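Local coordinates for protein ketol-acid reductoisomerase (NAD(+)) (uncultured archaeon GZfos26G2, PDB 4XDY) that catalyses the magnesium-dependent methyl migration and NADH-linked reduction of (S)-2-acetolactate to (R)-2,3-dihydroxy-isovalerate in branched-chain amino-acid biosynthesis, at residues 223-228 with 319-324; 171-174 with 178-181. One frame throughout, in Å; residues are numbered along the deposited sequence.

Contact 1 (223-228 with 319-324); sequences YPPEMA and ETVGAE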
ATOM      1  N   TYR A 223      13.569   7.985 -18.121  1.00 19.32           N
ATOM      2  CA  TYR A 223      12.171   7.583 -18.255  1.00 18.76           C
ATOM      3  C   TYR A 223      11.277   8.739 -17.825  1.00 19.66           C
ATOM      4  O   TYR A 223      11.636   9.476 -16.883  1.00 19.01           O
ATOM      5  CB  TYR A 223      11.891   6.290 -17.368  1.00 19.82           C
ATOM      6  CG  TYR A 223      12.729   5.128 -17.793  1.00 19.69           C
ATOM      7  CD1 TYR A 223      14.053   4.989 -17.397  1.00 20.97           C
ATOM      8  CD2 TYR A 223      12.184   4.151 -18.620  1.00 20.57           C
ATOM      9  CE1 TYR A 223      14.854   3.949 -17.838  1.00 20.71           C
ATOM     10  CE2 TYR A 223      12.956   3.114 -19.064  1.00 19.59           C
ATOM     11  CZ  TYR A 223      14.290   3.004 -18.718  1.00 20.85           C
ATOM     12  OH  TYR A 223      15.071   1.995 -19.160  1.00 22.48           O
ATOM     13  N   PRO A 224      10.107   8.901 -18.462  1.00 21.44           N
ATOM     14  CA  PRO A 224       9.213  10.055 -18.187  1.00 22.10           C
ATOM     15  C   PRO A 224       8.724   9.977 -16.727  1.00 21.17           C
ATOM     16  O   PRO A 224       8.461   8.888 -16.226  1.00 18.36           O
ATOM     17  CB  PRO A 224       8.033   9.808 -19.104  1.00 23.60           C
ATOM     18  CG  PRO A 224       8.550   8.981 -20.216  1.00 24.20           C
ATOM     19  CD  PRO A 224       9.709   8.192 -19.692  1.00 21.86           C
ATOM     20  N   PRO A 225       8.660  11.113 -16.049  1.00 21.69           N
ATOM     21  CA  PRO A 225       8.137  11.111 -14.713  1.00 17.98           C
ATOM     22  C   PRO A 225       6.735  10.578 -14.558  1.00 18.47           C
ATOM     23  O   PRO A 225       6.434   9.984 -13.487  1.00 16.28           O
ATOM     24  CB  PRO A 225       8.296  12.611 -14.258  1.00 20.26           C
ATOM     25  CG  PRO A 225       8.205  13.378 -15.546  1.00 22.81           C
ATOM     26  CD  PRO A 225       8.869  12.507 -16.574  1.00 21.22           C
ATOM     27  N   GLU A 226       5.876  10.693 -15.573  1.00 16.36           N
ATOM     28  CA  GLU A 226       4.557  10.086 -15.468  1.00 18.07           C
ATOM     29  C   GLU A 226       4.634   8.539 -15.365  1.00 16.70           C
ATOM     30  O   GLU A 226       3.881   7.884 -14.629  1.00 15.80           O
ATOM     31  CB  GLU A 226       3.718  10.465 -16.663  1.00 20.41           C
ATOM     32  CG  GLU A 226       3.450  11.976 -16.752  1.00 21.78           C
ATOM     33  CD  GLU A 226       4.572  12.767 -17.333  1.00 23.34           C
ATOM     34  OE1 GLU A 226       5.582  12.283 -17.893  1.00 22.63           O
ATOM     35  OE2 GLU A 226       4.381  13.990 -17.207  1.00 28.11           O
ATOM     36  N   MET A 227       5.573   7.999 -16.133  1.00 17.49           N
ATOM     37  CA  MET A 227       5.844   6.535 -16.125  1.00 17.10           C
ATOM     38  C   MET A 227       6.381   6.065 -14.778  1.00 17.68           C
ATOM     39  O   MET A 227       5.881   5.120 -14.206  1.00 16.64           O
ATOM     40  CB  MET A 227       6.737   6.235 -17.301  1.00 18.27           C
ATOM     41  CG  MET A 227       6.955   4.743 -17.556  1.00 20.25           C
ATOM     42  SD  MET A 227       8.116   4.488 -18.909  1.00 22.27           S
ATOM     43  CE  MET A 227       7.128   5.120 -20.268  1.00 21.45           C
ATOM     44  N   ALA A 228       7.362   6.797 -14.227  1.00 17.48           N
ATOM     45  CA  ALA A 228       7.904   6.560 -12.921  1.00 16.98           C
ATOM     46  C   ALA A 228       6.888   6.668 -11.859  1.00 17.61           C
ATOM     47  O   ALA A 228       6.831   5.860 -10.945  1.00 17.88           O
ATOM     48  CB  ALA A 228       9.083   7.468 -12.656  1.00 18.06           C
ATOM     49  N   GLU A 319       5.636  14.624  -6.365  1.00 19.03           N
ATOM     50  CA  GLU A 319       4.500  15.333  -5.888  1.00 18.06           C
ATOM     51  C   GLU A 319       3.820  16.234  -6.937  1.00 17.74           C
ATOM     52  O   GLU A 319       2.617  16.266  -7.043  1.00 18.77           O
ATOM     53  CB  GLU A 319       4.899  16.114  -4.607  1.00 18.67           C
ATOM     54  CG  GLU A 319       5.135  15.247  -3.367  1.00 19.28           C
ATOM     55  CD  GLU A 319       3.858  14.509  -2.963  1.00 19.83           C
ATOM     56  OE1 GLU A 319       2.895  15.124  -2.492  1.00 22.22           O
ATOM     57  OE2 GLU A 319       3.769  13.278  -3.268  1.00 19.57           O
ATOM     58  N   THR A 320       4.607  16.954  -7.706  1.00 18.04           N
ATOM     59  CA  THR A 320       4.004  17.847  -8.703  1.00 20.36           C
ATOM     60  C   THR A 320       3.433  17.034  -9.879  1.00 19.05           C
ATOM     61  O   THR A 320       2.307  17.278 -10.321  1.00 20.04           O
ATOM     62  CB  THR A 320       5.031  18.897  -9.215  1.00 20.93           C
ATOM     63  OG1 THR A 320       6.135  18.253  -9.748  1.00 21.69           O
ATOM     64  CG2 THR A 320       5.542  19.838  -8.101  1.00 24.16           C
ATOM     65  N   VAL A 321       4.157  16.020 -10.320  1.00 18.72           N
ATOM     66  CA  VAL A 321       3.598  15.195 -11.394  1.00 20.10           C
ATOM     67  C   VAL A 321       2.472  14.332 -10.899  1.00 18.65           C
ATOM     68  O   VAL A 321       1.434  14.176 -11.557  1.00 20.36           O
ATOM     69  CB  VAL A 321       4.682  14.370 -12.081  1.00 21.95           C
ATOM     70  CG1 VAL A 321       4.099  13.496 -13.192  1.00 24.80           C
ATOM     71  CG2 VAL A 321       5.724  15.307 -12.672  1.00 25.45           C
ATOM     72  N   GLY A 322       2.630  13.745  -9.707  1.00 17.46           N
ATOM     73  CA  GLY A 322       1.532  12.944  -9.139  1.00 18.25           C
ATOM     74  C   GLY A 322       0.238  13.734  -9.006  1.00 19.74           C
ATOM     75  O   GLY A 322      -0.847  13.233  -9.263  1.00 17.66           O
ATOM     76  N   ALA A 323       0.370  14.993  -8.544  1.00 21.35           N
ATOM     77  CA  ALA A 323      -0.852  15.829  -8.386  1.00 20.70           C
ATOM     78  C   ALA A 323      -1.545  16.052  -9.743  1.00 20.31           C
ATOM     79  O   ALA A 323      -2.755  15.979  -9.824  1.00 21.41           O
ATOM     80  CB  ALA A 323      -0.577  17.151  -7.662  1.00 21.96           C
ATOM     81  N   GLU A 324      -0.763  16.289 -10.767  1.00 20.73           N
ATOM     82  CA  GLU A 324      -1.259  16.563 -12.139  1.00 22.91           C
ATOM     83  C   GLU A 324      -1.941  15.305 -12.653  1.00 21.60           C
ATOM     84  O   GLU A 324      -3.065  15.326 -13.169  1.00 21.99           O
ATOM     85  CB  GLU A 324      -0.077  16.914 -13.089  1.00 28.11           C
ATOM     86  CG  GLU A 324       0.705  18.195 -12.804  1.00 39.26           C
ATOM     87  CD  GLU A 324       1.899  18.504 -13.768  1.00 51.37           C
ATOM     88  OE1 GLU A 324       2.682  17.601 -14.270  1.00 45.37           O
ATOM     89  OE2 GLU A 324       2.066  19.735 -14.000  1.00 53.43           O
TER

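Contact 2 (171-174 with 178-181); sequences AMTK and WTKA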
ATOM      1  N   ALA A 171     -12.849  -1.396  26.746  1.00 23.37           N
ATOM      2  CA  ALA A 171     -14.225  -1.108  26.376  1.00 23.95           C
ATOM      3  C   ALA A 171     -14.208  -0.074  25.253  1.00 26.13           C
ATOM      4  O   ALA A 171     -14.952  -0.179  24.287  1.00 24.23           O
ATOM      5  CB  ALA A 171     -14.990  -0.593  27.550  1.00 26.12           C
ATOM      6  N   MET A 172     -13.334   0.910  25.411  1.00 25.65           N
ATOM      7  CA  MET A 172     -13.196   1.967  24.375  1.00 24.20           C
ATOM      8  C   MET A 172     -12.857   1.343  23.014  1.00 22.15           C
ATOM      9  O   MET A 172     -13.439   1.713  21.981  1.00 23.07           O
ATOM     10  CB  MET A 172     -12.164   3.008  24.840  1.00 24.11           C
ATOM     11  CG  MET A 172     -12.637   3.969  25.856  1.00 23.67           C
ATOM     12  SD  MET A 172     -11.339   5.019  26.466  1.00 25.62           S
ATOM     13  CE  MET A 172     -11.131   6.121  25.019  1.00 24.76           C
ATOM     14  N   THR A 173     -11.968   0.339  23.001  1.00 21.41           N
ATOM     15  CA  THR A 173     -11.550  -0.262  21.725  1.00 22.37           C
ATOM     16  C   THR A 173     -12.621  -1.094  21.098  1.00 21.77           C
ATOM     17  O   THR A 173     -12.776  -1.192  19.883  1.00 22.94           O
ATOM     18  CB  THR A 173     -10.258  -1.106  21.820  1.00 25.74           C
ATOM     19  OG1 THR A 173     -10.514  -2.333  22.540  1.00 23.65           O
ATOM     20  CG2 THR A 173      -9.071  -0.286  22.421  1.00 24.67           C
ATOM     21  N   LYS A 174     -13.464  -1.677  21.962  1.00 22.56           N
ATOM     22  CA  LYS A 174     -14.592  -2.434  21.418  1.00 22.29           C
ATOM     23  C   LYS A 174     -15.661  -1.501  20.822  1.00 21.75           C
ATOM     24  O   LYS A 174     -16.193  -1.772  19.745  1.00 24.06           O
ATOM     25  CB  LYS A 174     -15.221  -3.315  22.522  1.00 22.90           C
ATOM     26  CG  LYS A 174     -16.378  -4.131  21.891  1.00 27.22           C
ATOM     27  CD  LYS A 174     -17.044  -5.145  22.779  1.00 36.06           C
ATOM     28  CE  LYS A 174     -18.083  -5.897  21.910  1.00 34.99           C
ATOM     29  NZ  LYS A 174     -18.365  -7.096  22.702  1.00 37.02           N
ATOM     30  N   TRP A 178     -12.265  -1.679  17.044  1.00 23.14           N
ATOM     31  CA  TRP A 178     -10.880  -2.098  16.763  1.00 19.98           C
ATOM     32  C   TRP A 178     -10.732  -3.588  17.074  1.00 21.55           C
ATOM     33  O   TRP A 178      -9.924  -4.264  16.515  1.00 21.93           O
ATOM     34  CB  TRP A 178      -9.879  -1.335  17.614  1.00 18.96           C
ATOM     35  CG  TRP A 178      -9.812   0.179  17.416  1.00 18.94           C
ATOM     36  CD1 TRP A 178     -10.537   0.941  16.547  1.00 20.42           C
ATOM     37  CD2 TRP A 178      -9.054   1.086  18.201  1.00 19.13           C
ATOM     38  NE1 TRP A 178     -10.293   2.281  16.744  1.00 19.15           N
ATOM     39  CE2 TRP A 178      -9.368   2.407  17.735  1.00 21.11           C
ATOM     40  CE3 TRP A 178      -8.162   0.944  19.246  1.00 20.33           C
ATOM     41  CZ2 TRP A 178      -8.817   3.549  18.320  1.00 21.32           C
ATOM     42  CZ3 TRP A 178      -7.618   2.071  19.802  1.00 21.07           C
ATOM     43  CH2 TRP A 178      -7.951   3.347  19.326  1.00 22.24           C
ATOM     44  N   THR A 179     -11.559  -4.079  18.004  1.00 23.57           N
ATOM     45  CA  THR A 179     -11.594  -5.510  18.322  1.00 23.72           C
ATOM     46  C   THR A 179     -11.989  -6.378  17.160  1.00 24.27           C
ATOM     47  O   THR A 179     -11.659  -7.575  17.158  1.00 24.58           O
ATOM     48  CB  THR A 179     -12.600  -5.746  19.520  1.00 25.98           C
ATOM     49  OG1 THR A 179     -13.788  -4.982  19.304  1.00 23.88           O
ATOM     50  CG2 THR A 179     -12.005  -5.330  20.766  1.00 26.53           C
ATOM     51  N   LYS A 180     -12.639  -5.817  16.127  1.00 23.38           N
ATOM     52  CA  LYS A 180     -12.914  -6.602  14.956  1.00 26.18           C
ATOM     53  C   LYS A 180     -11.640  -7.035  14.208  1.00 23.46           C
ATOM     54  O   LYS A 180     -11.565  -8.109  13.574  1.00 24.97           O
ATOM     55  CB  LYS A 180     -13.920  -5.924  14.056  1.00 26.02           C
ATOM     56  CG  LYS A 180     -15.261  -5.701  14.752  1.00 26.47           C
ATOM     57  CD  LYS A 180     -16.252  -5.150  13.779  1.00 27.11           C
ATOM     58  CE  LYS A 180     -17.476  -4.619  14.472  1.00 29.91           C
ATOM     59  NZ  LYS A 180     -18.217  -5.745  15.084  1.00 29.53           N
ATOM     60  N   ALA A 181     -10.614  -6.189  14.261  1.00 23.65           N
ATOM     61  CA  ALA A 181      -9.317  -6.565  13.710  1.00 25.24           C
ATOM     62  C   ALA A 181      -8.480  -7.257  14.783  1.00 23.01           C
ATOM     63  O   ALA A 181      -7.783  -8.241  14.499  1.00 25.99           O
ATOM     64  CB  ALA A 181      -8.583  -5.281  13.210  1.00 24.22           C
TER

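Contact 1 (223-228 with 319-324)
Glu226 and Val321 mark the closest backbone approach, their CA atoms 6.6 Å apart, where the first turn of helix 225-254 comes up against the middle of helix 317-327. Pro224 is the N-cap of the first helix, and its carbonyl takes the amide of Ala228 to close that opening turn. The backbones exchange no hydrogen bond, so the contact is side-chain packing alone, centred on Val321, whose side chain leaves its backbone toward the start of helix 225-254 and whose two methyls are shared between two neighbours. CG2 meets the ring of Pro225 at CB, 4.0 Å away, an apolar touch. CG1, set anti to the backbone N (chi1 179°), goes to the stem of Glu226, with CG 3.9 Å off; the two side chains cross at about a right angle. Both segments belong to the all-helical, knotted C-terminal domain of ketol-acid reductoisomerases, and the contact joins the N-terminal end of its long helix 225-254 to the last helix of the chain. A bend at chi2 (81°) folds the Glu226 chain so that OE2 also lies by the valine, 4.1 Å from CG1. The other carboxylate oxygen, OE1, accepts a hydrogen bond from the N atom of Met1 of the second subunit, which would probably help to offset the like charge of Glu324, whose OE1 stands 5.0 Å from Glu226 OE2. The Pro225 ring rests in addition on Gln317 and on Phe215 of helix 205-220, while Glu226 also touches Ile325, one turn beyond Val321.

Contact 2 (171-174 with 178-181)
Thr173 O accepts the amide hydrogen of Trp178 at 2.9 Å; the N sits almost straight out from the carbonyl, but the N-H itself is bent, at 138°. Beside this bond the Thr173 methyl, CG2, packs obliquely against the six-membered part of the indole, 3.5 Å from Trp178 CE3, and Thr173 CA lies over one ring face near the rim. Thr179 faces the helix end: its CG2 comes within 3.8 Å of Thr173 OG1, and its OG1 lies 3.4 Å from Lys174 CA. With chi1 at 44°, that hydroxyl stands between its own N and carbonyl carbon, and it hydrogen-bonds Asp6. Thr173 OG1 is bonded back to Leu170 O, and the extended Lys174 chain carries NZ to the carbonyls of Asp6 and Val9. A weak bond ties Trp178 NE1 to Glu141. Replacing Trp178 by an alanine would probably open a gap beside the Thr173 methyl and leave Glu141 without this partner. The contact turns the chain at the end of helix 165-175 in the Rossmann domain, with the indole and Thr173 laid against Val132 of strand 128-134 and Ile183 of strand 183-185.

From the N terminus, contact 2 comes first: it closes a tight turn, with three residues between its segments, where helix 165-175 gives way to the approach to strand 183-185 in the Rossmann domain. The chain then enters the C-terminal domain, and contact 1 closes a much longer loop of 90 intervening residues, almost all helical, bringing the final helix back to the start of helix 225-254. The two loops follow in series, neither nesting nor crossing. The centres of contact 1 and contact 2 are about 40 Å apart, on opposite sides of the chain's centre. Both segment pairs reach the second subunit, 178-181 through residues beside those that touch 171-174, so each lies at or next to the dimer interface.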